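Side-chain contact in CT398 (Chlamydia trachomatis, PDB 4ILO), which is of unknown function but may bind DNA or RNA, pairing a long coiled-coil hairpin with a zinc ribbon domain: residues E50-E55 with I129-S134. Numbering follows the deposited sequence.
Sequences EEKEQE and ISLKES
Lys52 and Leu131 mark the nearest backbone approach, their CA atoms 9.0 Å apart, and at that separation, with no hydrogen bond between the two helical segments, what meets here does so through side chains. The apolar part is slight: Lys52 CB faces Leu131 CD1 at 4.4 Å, and both residues set out from the backbone toward the partner helix. Beyond CB the lysine turns off, and Lys52 NZ lies 3.7 Å from Glu55 OE1, a long salt bridge one turn along its own helix. Leu131 also packs on Lys48 and Val49, while Lys52 reaches Leu127 and Leu128, which places the pair in the seam between helix 2-86 and helix 90-171, the two arms of the coiled-coil hairpin. On the solvent-exposed flank of that seam, Glu53 and Lys132 point their CB atoms neither at nor away from the partner helix; their extended chains then bring the ends together, crossing at about a right angle. In Lys132, CG is anti to the carbonyl carbon (chi1 -78°), and the straight chain beyond it carries CE to 3.6 Å from Glu53 OE2. The charged atoms stay farther apart: Glu53 OE2 to Lys132 NZ is 3.9 Å, a long salt bridge. A water bridges the two groups over shorter distances, donating to Glu53 OE2 at 2.6 Å and accepting from Lys132 NZ at 2.7 Å.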
# COMPACT_ATOMS: atom_id res chain seq x y z
N GLU A 50 -10.38 -15.12 -2.65
CA GLU A 50 -10.85 -15.74 -1.40
C GLU A 50 -12.37 -15.66 -1.28
O GLU A 50 -13.03 -16.64 -0.94
CB GLU A 50 -10.21 -15.07 -0.19
N GLU A 51 -12.95 -14.48 -1.54
CA GLU A 51 -14.40 -14.35 -1.45
C GLU A 51 -15.07 -15.28 -2.45
O GLU A 51 -16.11 -15.87 -2.15
CB GLU A 51 -14.84 -12.90 -1.66
CG GLU A 51 -14.19 -11.93 -0.65
CD GLU A 51 -14.45 -10.46 -0.97
OE1 GLU A 51 -14.82 -10.13 -2.12
OE2 GLU A 51 -14.26 -9.63 -0.04
N LYS A 52 -14.49 -15.42 -3.64
CA LYS A 52 -15.07 -16.29 -4.65
C LYS A 52 -14.95 -17.75 -4.25
O LYS A 52 -15.89 -18.54 -4.42
CB LYS A 52 -14.44 -16.04 -6.02
CG LYS A 52 -15.44 -16.13 -7.12
CD LYS A 52 -16.30 -14.91 -6.97
CE LYS A 52 -17.42 -14.91 -7.90
NZ LYS A 52 -18.14 -13.64 -7.68
N GLU A 53 -13.81 -18.13 -3.67
CA GLU A 53 -13.66 -19.50 -3.21
C GLU A 53 -14.69 -19.84 -2.13
O GLU A 53 -15.33 -20.90 -2.19
CB GLU A 53 -12.23 -19.73 -2.74
CG GLU A 53 -11.26 -19.75 -3.92
CD GLU A 53 -9.80 -20.04 -3.52
OE1 GLU A 53 -9.45 -19.85 -2.34
OE2 GLU A 53 -9.01 -20.49 -4.39
N GLN A 54 -14.93 -18.93 -1.18
CA GLN A 54 -15.89 -19.25 -0.12
C GLN A 54 -17.30 -19.35 -0.67
O GLN A 54 -18.11 -20.15 -0.18
CB GLN A 54 -15.85 -18.19 0.98
CG GLN A 54 -14.46 -18.09 1.63
CD GLN A 54 -14.40 -17.05 2.72
OE1 GLN A 54 -15.44 -16.49 3.12
NE2 GLN A 54 -13.17 -16.76 3.23
N GLU A 55 -17.62 -18.52 -1.66
CA GLU A 55 -18.90 -18.58 -2.32
C GLU A 55 -19.06 -19.89 -3.08
O GLU A 55 -20.14 -20.50 -3.06
CB GLU A 55 -19.02 -17.35 -3.22
CG GLU A 55 -20.03 -17.37 -4.32
CD GLU A 55 -20.02 -16.06 -5.11
OE1 GLU A 55 -19.50 -15.02 -4.58
OE2 GLU A 55 -20.53 -16.09 -6.26
N ILE A 129 -11.76 -18.33 -12.29
CA ILE A 129 -10.64 -18.69 -13.17
C ILE A 129 -9.99 -17.43 -13.67
O ILE A 129 -8.76 -17.29 -13.71
CB ILE A 129 -11.17 -19.53 -14.34
CG1 ILE A 129 -11.51 -20.95 -13.88
CG2 ILE A 129 -10.16 -19.58 -15.47
CD1 ILE A 129 -12.28 -21.74 -14.91
N SER A 130 -10.82 -16.48 -14.08
CA SER A 130 -10.34 -15.20 -14.56
C SER A 130 -9.59 -14.44 -13.47
O SER A 130 -8.60 -13.72 -13.76
CB SER A 130 -11.55 -14.42 -15.05
OG SER A 130 -11.15 -13.24 -15.67
N LEU A 131 -10.05 -14.53 -12.22
CA LEU A 131 -9.35 -13.80 -11.15
C LEU A 131 -7.99 -14.43 -10.82
O LEU A 131 -7.02 -13.72 -10.49
CB LEU A 131 -10.21 -13.73 -9.88
CG LEU A 131 -11.45 -12.84 -9.85
CD1 LEU A 131 -12.38 -13.25 -8.72
CD2 LEU A 131 -11.07 -11.35 -9.71
N LYS A 132 -7.90 -15.75 -10.85
CA LYS A 132 -6.61 -16.42 -10.67
C LYS A 132 -5.63 -16.05 -11.79
O LYS A 132 -4.44 -15.76 -11.54
CB LYS A 132 -6.85 -17.92 -10.63
CG LYS A 132 -7.38 -18.41 -9.28
CD LYS A 132 -7.66 -19.92 -9.30
CE LYS A 132 -8.26 -20.44 -7.96
NZ LYS A 132 -8.74 -21.88 -8.03
N GLU A 133 -6.12 -16.01 -13.04
CA GLU A 133 -5.28 -15.58 -14.16
C GLU A 133 -4.76 -14.18 -13.92
O GLU A 133 -3.59 -13.89 -14.18
CB GLU A 133 -6.09 -15.59 -15.45
CG GLU A 133 -5.25 -15.45 -16.74
CD GLU A 133 -5.89 -16.15 -17.95
OE1 GLU A 133 -5.16 -16.81 -18.74
OE2 GLU A 133 -7.14 -16.04 -18.13
N SER A 134 -5.64 -13.29 -13.47
CA SER A 134 -5.26 -11.89 -13.26
C SER A 134 -4.26 -11.76 -12.11
O SER A 134 -3.30 -10.97 -12.20
CB SER A 134 -6.53 -11.06 -13.04
OG SER A 134 -6.24 -9.87 -12.38
O HOH W 1 -9.96 -22.51 -5.74